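Local coordinates for protein beta-N-acetylhexosaminidase (Bacteroides fragilis, PDB 4PYS) that probably hydrolyses terminal beta-linked N-acetylhexosamine residues from glycans or glycoconjugates, as a family 20 glycoside hydrolase, at residues Ser147-Tyr152 / Asn162-His167; Glu204-Ile209 / Arg279-Ala284; Pro222-Pro227 / Asp275-Met280. All blocks are in the same frame, centred on the assembly; numbering follows the deposited sequence.

How the contacts relate
Followed from the N terminus, the chain first closes contact 1, a short loop in which helix 146-158 turns back onto strand 163-170. Only after that does contact 2 open, at helix 203-214, and it closes some seventy residues later at the end of helix 264-280. Contact 3 opens at strand 219-223 and closes on the same helix, so it nests within contact 2 and ends on the same stretch, sharing Arg279 and Met280. Contacts 1 and 3 reach neighbouring parallel strands, 163-170 and 219-223, from outside, while contact 2 joins two helices of the shell. Together they tie three helices to one side of the catalytic barrel.

Contact 1 (Ser147-Tyr152 / Asn162-His167); sequences STIKKY and NYFHWH
Ile149 meets Trp166 and Phe164 with different parts of one side chain. Its CD1 lies 3.6 Å from Trp166 NE1 and 4.0 Å from Trp166 CE2, just off the NE1 edge of the indole and beyond its outline. The CG2 branch sits above one face of the same indole, displaced toward the rim, and also comes 4.0 Å from Phe164 CE2. Toward the phenyl ring the approach is oblique, and the isoleucine crosses both aromatic side chains at about a right angle. With CG2 anti to the backbone N and CG1 beside it (chi1 -58°), the branches spread so that one reaches both rings and the other runs on to the NE1 edge. One helical turn later, Tyr152 adds only its root: CB is 4.2 Å from Phe164 CE1, while the phenol leads away from the strand.

No hydrogen bond links the two segments; apolar packing carries the contact. Helix and strand run roughly antiparallel, at 143°, with their axes 10.7 Å apart at closest approach, as befits the return leg of a beta-alpha-beta crossover. Here strand 132-138, helix 146-158 and strand 163-170 form such a unit of the TIM barrel, the two strands lying parallel in the sheet.

Second-shell residues fix the polar ends. Ser139 OG accepts the indole N-H of Trp166, which helps to set the plane on which Ile149 rests, and Asp447 OD1 is bonded to Tyr152 OH. Lys151 CG lies above one face of the Tyr152 ring, over its centre, and the same lysine's NZ forms a salt bridge with the other carboxylate oxygen of Asp447. Ile209 of helix 203-214 packs against both Ile149 and Trp166, and Ile218 touches Phe164.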
loop_
_atom_site.group_PDB
_atom_site.type_symbol
_atom_site.label_atom_id
_atom_site.label_comp_id
_atom_site.label_asym_id
_atom_site.label_seq_id
_atom_site.Cartn_x
_atom_site.Cartn_y
_atom_site.Cartn_z
ATOM N N SER A 147 14.899 1.680 -7.198
ATOM C CA SER A 147 14.417 3.020 -7.570
ATOM C C SER A 147 12.943 3.000 -7.977
ATOM O O SER A 147 12.234 3.996 -7.829
ATOM C CB SER A 147 15.280 3.629 -8.679
ATOM O OG SER A 147 15.274 2.820 -9.840
ATOM N N THR A 148 12.483 1.860 -8.485
ATOM C CA THR A 148 11.080 1.704 -8.876
ATOM C C THR A 148 10.185 1.462 -7.667
ATOM O O THR A 148 9.075 1.993 -7.594
ATOM C CB THR A 148 10.908 0.598 -9.934
ATOM O OG1 THR A 148 11.627 0.964 -11.124
ATOM C CG2 THR A 148 9.435 0.387 -10.281
ATOM N N ILE A 149 10.661 0.675 -6.704
ATOM C CA ILE A 149 9.945 0.567 -5.436
ATOM C C ILE A 149 9.791 1.963 -4.822
ATOM O O ILE A 149 8.704 2.344 -4.373
ATOM C CB ILE A 149 10.678 -0.356 -4.444
ATOM C CG1 ILE A 149 10.868 -1.761 -5.038
ATOM C CG2 ILE A 149 9.919 -0.411 -3.107
ATOM C CD1 ILE A 149 9.546 -2.503 -5.263
ATOM N N LYS A 150 10.868 2.745 -4.826
ATOM C CA LYS A 150 10.798 4.110 -4.285
ATOM C C LYS A 150 9.785 4.974 -5.027
ATOM O O LYS A 150 9.070 5.759 -4.409
ATOM C CB LYS A 150 12.179 4.781 -4.331
ATOM C CG LYS A 150 13.158 4.230 -3.297
ATOM C CD LYS A 150 14.501 4.910 -3.425
ATOM C CE LYS A 150 15.468 4.415 -2.368
ATOM N NZ LYS A 150 16.793 5.074 -2.530
ATOM N N LYS A 151 9.715 4.819 -6.345
ATOM C CA LYS A 151 8.775 5.592 -7.162
ATOM C C LYS A 151 7.337 5.391 -6.709
ATOM O O LYS A 151 6.551 6.342 -6.660
ATOM C CB LYS A 151 8.911 5.196 -8.637
ATOM C CG LYS A 151 7.761 5.699 -9.536
ATOM C CD LYS A 151 8.040 5.410 -11.010
ATOM C CE LYS A 151 6.861 5.866 -11.909
ATOM N NZ LYS A 151 7.164 5.622 -13.365
ATOM N N TYR A 152 6.986 4.158 -6.361
ATOM C CA TYR A 152 5.601 3.895 -5.961
ATOM C C TYR A 152 5.326 4.210 -4.500
ATOM O O TYR A 152 4.190 4.536 -4.129
ATOM C CB TYR A 152 5.178 2.477 -6.384
ATOM C CG TYR A 152 5.163 2.432 -7.883
ATOM C CD1 TYR A 152 4.212 3.151 -8.600
ATOM C CD2 TYR A 152 6.135 1.743 -8.590
ATOM C CE1 TYR A 152 4.215 3.161 -9.986
ATOM C CE2 TYR A 152 6.137 1.738 -9.976
ATOM C CZ TYR A 152 5.183 2.446 -10.663
ATOM O OH TYR A 152 5.212 2.446 -12.039
ATOM N N ASN A 162 -1.048 6.096 3.404
ATOM C CA ASN A 162 -0.142 5.919 4.531
ATOM C C ASN A 162 0.518 4.556 4.655
ATOM O O ASN A 162 1.368 4.373 5.530
ATOM C CB ASN A 162 -0.779 6.322 5.876
ATOM C CG ASN A 162 -2.123 5.654 6.138
ATOM O OD1 ASN A 162 -2.604 4.838 5.349
ATOM N ND2 ASN A 162 -2.739 6.006 7.280
ATOM N N TYR A 163 0.151 3.607 3.796
ATOM C CA TYR A 163 0.808 2.298 3.828
ATOM C C TYR A 163 1.202 1.866 2.433
ATOM O O TYR A 163 0.452 2.048 1.480
ATOM C CB TYR A 163 -0.098 1.210 4.427
ATOM C CG TYR A 163 -0.451 1.409 5.878
ATOM C CD1 TYR A 163 0.404 0.988 6.893
ATOM C CD2 TYR A 163 -1.644 2.018 6.235
ATOM C CE1 TYR A 163 0.070 1.171 8.237
ATOM C CE2 TYR A 163 -1.980 2.215 7.575
ATOM C CZ TYR A 163 -1.125 1.793 8.562
ATOM O OH TYR A 163 -1.474 1.987 9.886
ATOM N N PHE A 164 2.378 1.261 2.328
ATOM C CA PHE A 164 2.787 0.613 1.093
ATOM C C PHE A 164 2.876 -0.864 1.431
ATOM O O PHE A 164 3.687 -1.275 2.268
ATOM C CB PHE A 164 4.147 1.141 0.626
ATOM C CG PHE A 164 4.709 0.414 -0.580
ATOM C CD1 PHE A 164 4.220 0.675 -1.859
ATOM C CD2 PHE A 164 5.738 -0.508 -0.433
ATOM C CE1 PHE A 164 4.743 0.011 -2.976
ATOM C CE2 PHE A 164 6.267 -1.190 -1.540
ATOM C CZ PHE A 164 5.772 -0.926 -2.811
ATOM N N HIS A 165 2.019 -1.655 0.797
ATOM C CA HIS A 165 1.929 -3.092 1.070
ATOM C C HIS A 165 2.844 -3.783 0.065
ATOM O O HIS A 165 2.629 -3.691 -1.141
ATOM C CB HIS A 165 0.449 -3.475 0.900
ATOM C CG HIS A 165 0.153 -4.937 0.965
ATOM N ND1 HIS A 165 -1.126 -5.428 0.805
ATOM C CD2 HIS A 165 0.947 -6.020 1.156
ATOM C CE1 HIS A 165 -1.109 -6.746 0.883
ATOM N NE2 HIS A 165 0.138 -7.132 1.104
ATOM N N TRP A 166 3.897 -4.433 0.559
ATOM C CA TRP A 166 4.945 -4.959 -0.309
ATOM C C TRP A 166 4.824 -6.484 -0.367
ATOM O O TRP A 166 5.173 -7.175 0.585
ATOM C CB TRP A 166 6.322 -4.557 0.246
ATOM C CG TRP A 166 7.441 -4.574 -0.761
ATOM C CD1 TRP A 166 7.349 -4.847 -2.098
ATOM C CD2 TRP A 166 8.825 -4.296 -0.499
ATOM N NE1 TRP A 166 8.603 -4.760 -2.683
ATOM C CE2 TRP A 166 9.519 -4.420 -1.721
ATOM C CE3 TRP A 166 9.543 -3.964 0.654
ATOM C CZ2 TRP A 166 10.909 -4.231 -1.822
ATOM C CZ3 TRP A 166 10.919 -3.764 0.554
ATOM C CH2 TRP A 166 11.588 -3.909 -0.675
ATOM N N HIS A 167 4.294 -6.990 -1.477
ATOM C CA HIS A 167 4.031 -8.413 -1.645
ATOM C C HIS A 167 5.343 -9.020 -2.119
ATOM O O HIS A 167 5.677 -8.942 -3.301
ATOM C CB HIS A 167 2.907 -8.603 -2.679
ATOM C CG HIS A 167 2.450 -10.023 -2.846
ATOM N ND1 HIS A 167 1.482 -10.597 -2.049
ATOM C CD2 HIS A 167 2.812 -10.975 -3.740
ATOM C CE1 HIS A 167 1.284 -11.849 -2.429
ATOM N NE2 HIS A 167 2.080 -12.103 -3.454
#

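Contact 2 (Glu204-Ile209 / Arg279-Ala284); sequences EEVKEI and RMFPSA
The Phe281 ring has Val206 CG1 over one of its faces, a CH-pi contact in which the methyl carbon stands 4.1 Å from the ring centroid and 28° off the normal. The offset is toward the far end of the ring: Phe281 CZ is the nearest atom, 3.7 Å from Val206 CG1. Phe281 CE1 and CE2 are each 4.0 Å from that same methyl, which therefore sits evenly between them. Pro222 CG lies across the opposite face, so the phenyl is held between valine and proline, and Trp166 approaches the rim near CE2.

The torsions account for this meeting. Val206 carries CG1 opposite its backbone N (chi1 168°), aiming that methyl at the ring, and the two side chains cross at about a right angle. Phe281, just where the chain leaves helical geometry, places CG opposite its carbonyl carbon (chi1 -66°), and its ring thereby swings in toward helix 203-214. Beside it, Met280, a selenomethionine, adds its CB, 4.2 Å from the same Val206 CG1. A single methyl thus serves both partners, and Ile176 packs against all three residues.

Polar groups stay at the margins. The carbonyl of Phe281 is bonded by Arg336 NH1, which helps to fix the turn after the helix, and Glu208 on another side of helix 203-214 forms a salt bridge with Lys150. This is packing between two shell helices of a TIM barrel, with an aromatic residue from the end of one wedged between the other helix and the strands beneath.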
loop_
_atom_site.group_PDB
_atom_site.type_symbol
_atom_site.label_atom_id
_atom_site.label_comp_id
_atom_site.label_asym_id
_atom_site.label_seq_id
_atom_site.Cartn_x
_atom_site.Cartn_y
_atom_site.Cartn_z
ATOM N N GLU A 204 20.011 -4.702 3.559
ATOM C CA GLU A 204 20.504 -3.329 3.407
ATOM C C GLU A 204 19.574 -2.480 2.545
ATOM O O GLU A 204 19.252 -1.344 2.894
ATOM C CB GLU A 204 21.907 -3.330 2.796
ATOM C CG GLU A 204 23.015 -3.219 3.823
ATOM C CD GLU A 204 22.838 -2.012 4.718
ATOM O OE1 GLU A 204 22.774 -0.881 4.191
ATOM O OE2 GLU A 204 22.749 -2.198 5.949
ATOM N N GLU A 205 19.159 -3.029 1.410
ATOM C CA GLU A 205 18.189 -2.350 0.544
ATOM C C GLU A 205 16.849 -2.102 1.246
ATOM O O GLU A 205 16.229 -1.047 1.073
ATOM C CB GLU A 205 17.980 -3.147 -0.750
ATOM C CG GLU A 205 19.179 -3.106 -1.700
ATOM C CD GLU A 205 19.093 -4.125 -2.832
ATOM O OE1 GLU A 205 18.594 -5.249 -2.599
ATOM O OE2 GLU A 205 19.541 -3.807 -3.955
ATOM N N VAL A 206 16.394 -3.071 2.033
ATOM C CA VAL A 206 15.163 -2.900 2.794
ATOM C C VAL A 206 15.308 -1.752 3.781
ATOM O O VAL A 206 14.399 -0.943 3.926
ATOM C CB VAL A 206 14.770 -4.193 3.534
ATOM C CG1 VAL A 206 13.657 -3.918 4.557
ATOM C CG2 VAL A 206 14.323 -5.243 2.534
ATOM N N LYS A 207 16.463 -1.671 4.442
ATOM C CA LYS A 207 16.721 -0.576 5.372
ATOM C C LYS A 207 16.631 0.774 4.657
ATOM O O LYS A 207 16.053 1.722 5.189
ATOM C CB LYS A 207 18.087 -0.724 6.034
ATOM C CG LYS A 207 18.306 0.267 7.166
ATOM C CD LYS A 207 19.698 0.118 7.755
ATOM C CE LYS A 207 19.911 1.110 8.879
ATOM N NZ LYS A 207 21.284 1.695 8.844
ATOM N N GLU A 208 17.199 0.849 3.456
ATOM C CA GLU A 208 17.137 2.065 2.639
ATOM C C GLU A 208 15.684 2.413 2.311
ATOM O O GLU A 208 15.258 3.561 2.443
ATOM C CB GLU A 208 17.942 1.874 1.344
ATOM C CG GLU A 208 17.918 3.073 0.390
ATOM C CD GLU A 208 18.649 2.815 -0.922
ATOM O OE1 GLU A 208 19.165 1.693 -1.120
ATOM O OE2 GLU A 208 18.705 3.739 -1.763
ATOM N N ILE A 209 14.929 1.411 1.877
ATOM C CA ILE A 209 13.517 1.597 1.524
ATOM C C ILE A 209 12.665 2.027 2.713
ATOM O O ILE A 209 11.815 2.923 2.595
ATOM C CB ILE A 209 12.978 0.324 0.851
ATOM C CG1 ILE A 209 13.493 0.263 -0.593
ATOM C CG2 ILE A 209 11.468 0.278 0.885
ATOM C CD1 ILE A 209 13.502 -1.114 -1.191
ATOM N N ARG A 279 12.299 -7.588 12.693
ATOM C CA ARG A 279 13.465 -6.748 12.954
ATOM C C ARG A 279 13.630 -5.692 11.869
ATOM O O ARG A 279 14.018 -4.556 12.154
ATOM C CB ARG A 279 14.738 -7.586 13.013
ATOM C CG ARG A 279 14.807 -8.522 14.182
ATOM C CD ARG A 279 16.156 -9.225 14.204
ATOM N NE ARG A 279 16.001 -10.669 14.333
ATOM C CZ ARG A 279 16.852 -11.559 13.833
ATOM N NH1 ARG A 279 16.632 -12.859 14.007
ATOM N NH2 ARG A 279 17.924 -11.151 13.164
HETATM N N MSE A 280 13.334 -6.079 10.628
HETATM C CA MSE A 280 13.551 -5.223 9.468
HETATM C C MSE A 280 12.414 -4.241 9.257
HETATM O O MSE A 280 12.650 -3.095 8.866
HETATM C CB MSE A 280 13.699 -6.059 8.191
HETATM C CG MSE A 280 14.977 -6.851 8.095
HETATM SE SE MSE A 280 15.071 -7.520 6.275
HETATM C CE MSE A 280 13.845 -9.042 6.466
ATOM N N PHE A 281 11.186 -4.695 9.494
ATOM C CA PHE A 281 10.001 -3.893 9.210
ATOM C C PHE A 281 9.329 -3.493 10.516
ATOM O O PHE A 281 8.677 -4.317 11.154
ATOM C CB PHE A 281 9.006 -4.689 8.352
ATOM C CG PHE A 281 9.503 -5.010 6.961
ATOM C CD1 PHE A 281 10.240 -6.161 6.716
ATOM C CD2 PHE A 281 9.207 -4.172 5.897
ATOM C CE1 PHE A 281 10.695 -6.465 5.432
ATOM C CE2 PHE A 281 9.646 -4.463 4.612
ATOM C CZ PHE A 281 10.399 -5.612 4.377
ATOM N N PRO A 282 9.474 -2.221 10.919
ATOM C CA PRO A 282 8.875 -1.788 12.189
ATOM C C PRO A 282 7.349 -1.684 12.154
ATOM O O PRO A 282 6.740 -1.441 13.205
ATOM C CB PRO A 282 9.503 -0.406 12.415
ATOM C CG PRO A 282 9.839 0.086 11.027
ATOM C CD PRO A 282 10.272 -1.153 10.285
ATOM N N SER A 283 6.751 -1.859 10.976
ATOM C CA SER A 283 5.290 -1.822 10.797
ATOM C C SER A 283 4.520 -2.592 11.873
ATOM O O SER A 283 4.827 -3.740 12.163
ATOM C CB SER A 283 4.923 -2.388 9.427
ATOM O OG SER A 283 3.516 -2.490 9.276
ATOM N N ALA A 284 3.514 -1.947 12.453
ATOM C CA ALA A 284 2.640 -2.594 13.423
ATOM C C ALA A 284 1.862 -3.753 12.794
ATOM O O ALA A 284 1.375 -4.649 13.507
ATOM C CB ALA A 284 1.685 -1.575 14.016
#

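Contact 3 (Pro222-Pro227 / Asp275-Met280); sequences PEIDMP and DEVCRM
Glu223 OE1, on the residue between the two that touch Val277, is gripped by two imidazoles, His165 through NE2 and His167 through ND1, while Trp341 NE1 bonds the other carboxylate oxygen. These bonds fix the carboxylate on the side of the strand that faces away from helix 264-280. Pro222 and Ile224 turn the other way and receive the helix.

Val277 reaches both, one methyl to each. CG1, placed opposite the backbone N (chi1 173°), meets Pro222 CG at 3.7 Å. The other branch lies beside the isoleucine: Val277 CG2 is 3.8 Å from Ile224 CD1, and it stays at 3.9 Å from Ile224 CG1. The isoleucine and valine side chains run alongside in opposite senses, and CG2 touches two successive atoms of Ile224. The backbones come to 7.8 Å between the CA atoms of Pro222 and Val277.

On the helix, Glu276 points elsewhere, its carboxylate taking the backbone N-H groups of Lys179 and Arg180 and the side-chain amide of Gln203. Beside the touching residues, backbone bonds from Pro222 and Ile224 to His287 join this part of the chain to strand 285-287. With Glu223 turned to the barrel interior and Pro222 and Ile224 turned to a covering helix, the contact is a strand-to-helix layer of a TIM barrel, here in the family 20 catalytic domain.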
loop_
_atom_site.group_PDB
_atom_site.type_symbol
_atom_site.label_atom_id
_atom_site.label_comp_id
_atom_site.label_asym_id
_atom_site.label_seq_id
_atom_site.Cartn_x
_atom_site.Cartn_y
_atom_site.Cartn_z
ATOM N N PRO A 222 5.125 -5.552 5.088
ATOM C CA PRO A 222 5.584 -6.688 4.281
ATOM C C PRO A 222 4.541 -7.798 4.246
ATOM O O PRO A 222 3.821 -7.994 5.238
ATOM C CB PRO A 222 6.811 -7.177 5.055
ATOM C CG PRO A 222 6.484 -6.868 6.494
ATOM C CD PRO A 222 5.672 -5.574 6.458
ATOM N N GLU A 223 4.465 -8.519 3.133
ATOM C CA GLU A 223 3.646 -9.734 3.091
ATOM C C GLU A 223 4.537 -10.958 2.867
ATOM O O GLU A 223 5.234 -11.056 1.857
ATOM C CB GLU A 223 2.588 -9.673 1.996
ATOM C CG GLU A 223 1.675 -10.911 1.968
ATOM C CD GLU A 223 0.623 -10.860 0.878
ATOM O OE1 GLU A 223 0.383 -9.769 0.308
ATOM O OE2 GLU A 223 0.013 -11.908 0.581
ATOM N N ILE A 224 4.504 -11.871 3.827
ATOM C CA ILE A 224 5.202 -13.143 3.711
ATOM C C ILE A 224 4.115 -14.197 3.599
ATOM O O ILE A 224 3.437 -14.500 4.583
ATOM C CB ILE A 224 6.045 -13.435 4.954
ATOM C CG1 ILE A 224 6.851 -12.196 5.363
ATOM C CG2 ILE A 224 6.967 -14.639 4.703
ATOM C CD1 ILE A 224 7.866 -11.754 4.311
ATOM N N ASP A 225 3.945 -14.752 2.404
ATOM C CA ASP A 225 2.855 -15.686 2.151
ATOM C C ASP A 225 3.088 -17.069 2.725
ATOM O O ASP A 225 4.130 -17.686 2.508
ATOM C CB ASP A 225 2.568 -15.785 0.657
ATOM C CG ASP A 225 1.514 -14.823 0.235
ATOM O OD1 ASP A 225 1.093 -14.066 1.126
ATOM O OD2 ASP A 225 1.107 -14.813 -0.944
HETATM N N MSE A 226 2.093 -17.546 3.459
HETATM C CA MSE A 226 2.125 -18.875 4.033
HETATM C C MSE A 226 0.666 -19.260 4.270
HETATM O O MSE A 226 -0.166 -18.390 4.549
HETATM C CB MSE A 226 2.933 -18.869 5.334
HETATM C CG MSE A 226 2.509 -17.792 6.320
HETATM SE SE MSE A 226 3.697 -17.704 7.868
HETATM C CE MSE A 226 5.230 -16.858 6.999
ATOM N N PRO A 227 0.338 -20.556 4.133
ATOM C CA PRO A 227 1.261 -21.652 3.808
ATOM C C PRO A 227 1.439 -21.833 2.304
ATOM O O PRO A 227 2.332 -22.572 1.883
ATOM C CB PRO A 227 0.551 -22.872 4.393
ATOM C CG PRO A 227 -0.903 -22.551 4.225
ATOM C CD PRO A 227 -1.030 -21.048 4.380
ATOM N N ASP A 275 10.779 -13.575 12.706
ATOM C CA ASP A 275 11.701 -12.900 13.616
ATOM C C ASP A 275 12.497 -11.846 12.843
ATOM O O ASP A 275 12.589 -10.694 13.266
ATOM C CB ASP A 275 12.651 -13.895 14.297
ATOM C CG ASP A 275 12.009 -14.615 15.477
ATOM O OD1 ASP A 275 10.860 -14.281 15.830
ATOM O OD2 ASP A 275 12.657 -15.512 16.062
ATOM N N GLU A 276 13.046 -12.233 11.692
ATOM C CA GLU A 276 13.842 -11.304 10.897
ATOM C C GLU A 276 12.982 -10.242 10.233
ATOM O O GLU A 276 13.352 -9.064 10.204
ATOM C CB GLU A 276 14.705 -12.047 9.873
ATOM C CG GLU A 276 15.919 -12.703 10.536
ATOM C CD GLU A 276 16.969 -13.186 9.552
ATOM O OE1 GLU A 276 17.215 -12.503 8.536
ATOM O OE2 GLU A 276 17.557 -14.254 9.808
ATOM N N VAL A 277 11.832 -10.658 9.714
ATOM C CA VAL A 277 10.883 -9.712 9.134
ATOM C C VAL A 277 10.493 -8.627 10.141
ATOM O O VAL A 277 10.415 -7.448 9.798
ATOM C CB VAL A 277 9.641 -10.426 8.584
ATOM C CG1 VAL A 277 8.582 -9.417 8.150
ATOM C CG2 VAL A 277 10.024 -11.285 7.395
ATOM N N CYS A 278 10.271 -9.011 11.391
ATOM C CA CYS A 278 9.908 -8.020 12.398
ATOM C C CYS A 278 11.067 -7.090 12.779
ATOM O O CYS A 278 10.844 -5.929 13.127
ATOM C CB CYS A 278 9.280 -8.690 13.623
ATOM S SG CYS A 278 7.629 -9.338 13.240
ATOM N N ARG A 279 12.299 -7.588 12.693
ATOM C CA ARG A 279 13.465 -6.748 12.954
ATOM C C ARG A 279 13.630 -5.692 11.869
ATOM O O ARG A 279 14.018 -4.556 12.154
ATOM C CB ARG A 279 14.738 -7.586 13.013
ATOM C CG ARG A 279 14.807 -8.522 14.182
ATOM C CD ARG A 279 16.156 -9.225 14.204
ATOM N NE ARG A 279 16.001 -10.669 14.333
ATOM C CZ ARG A 279 16.852 -11.559 13.833
ATOM N NH1 ARG A 279 16.632 -12.859 14.007
ATOM N NH2 ARG A 279 17.924 -11.151 13.164
HETATM N N MSE A 280 13.334 -6.079 10.628
HETATM C CA MSE A 280 13.551 -5.223 9.468
HETATM C C MSE A 280 12.414 -4.241 9.257
HETATM O O MSE A 280 12.650 -3.095 8.866
HETATM C CB MSE A 280 13.699 -6.059 8.191
HETATM C CG MSE A 280 14.977 -6.851 8.095
HETATM SE SE MSE A 280 15.071 -7.520 6.275
HETATM C CE MSE A 280 13.845 -9.042 6.466
#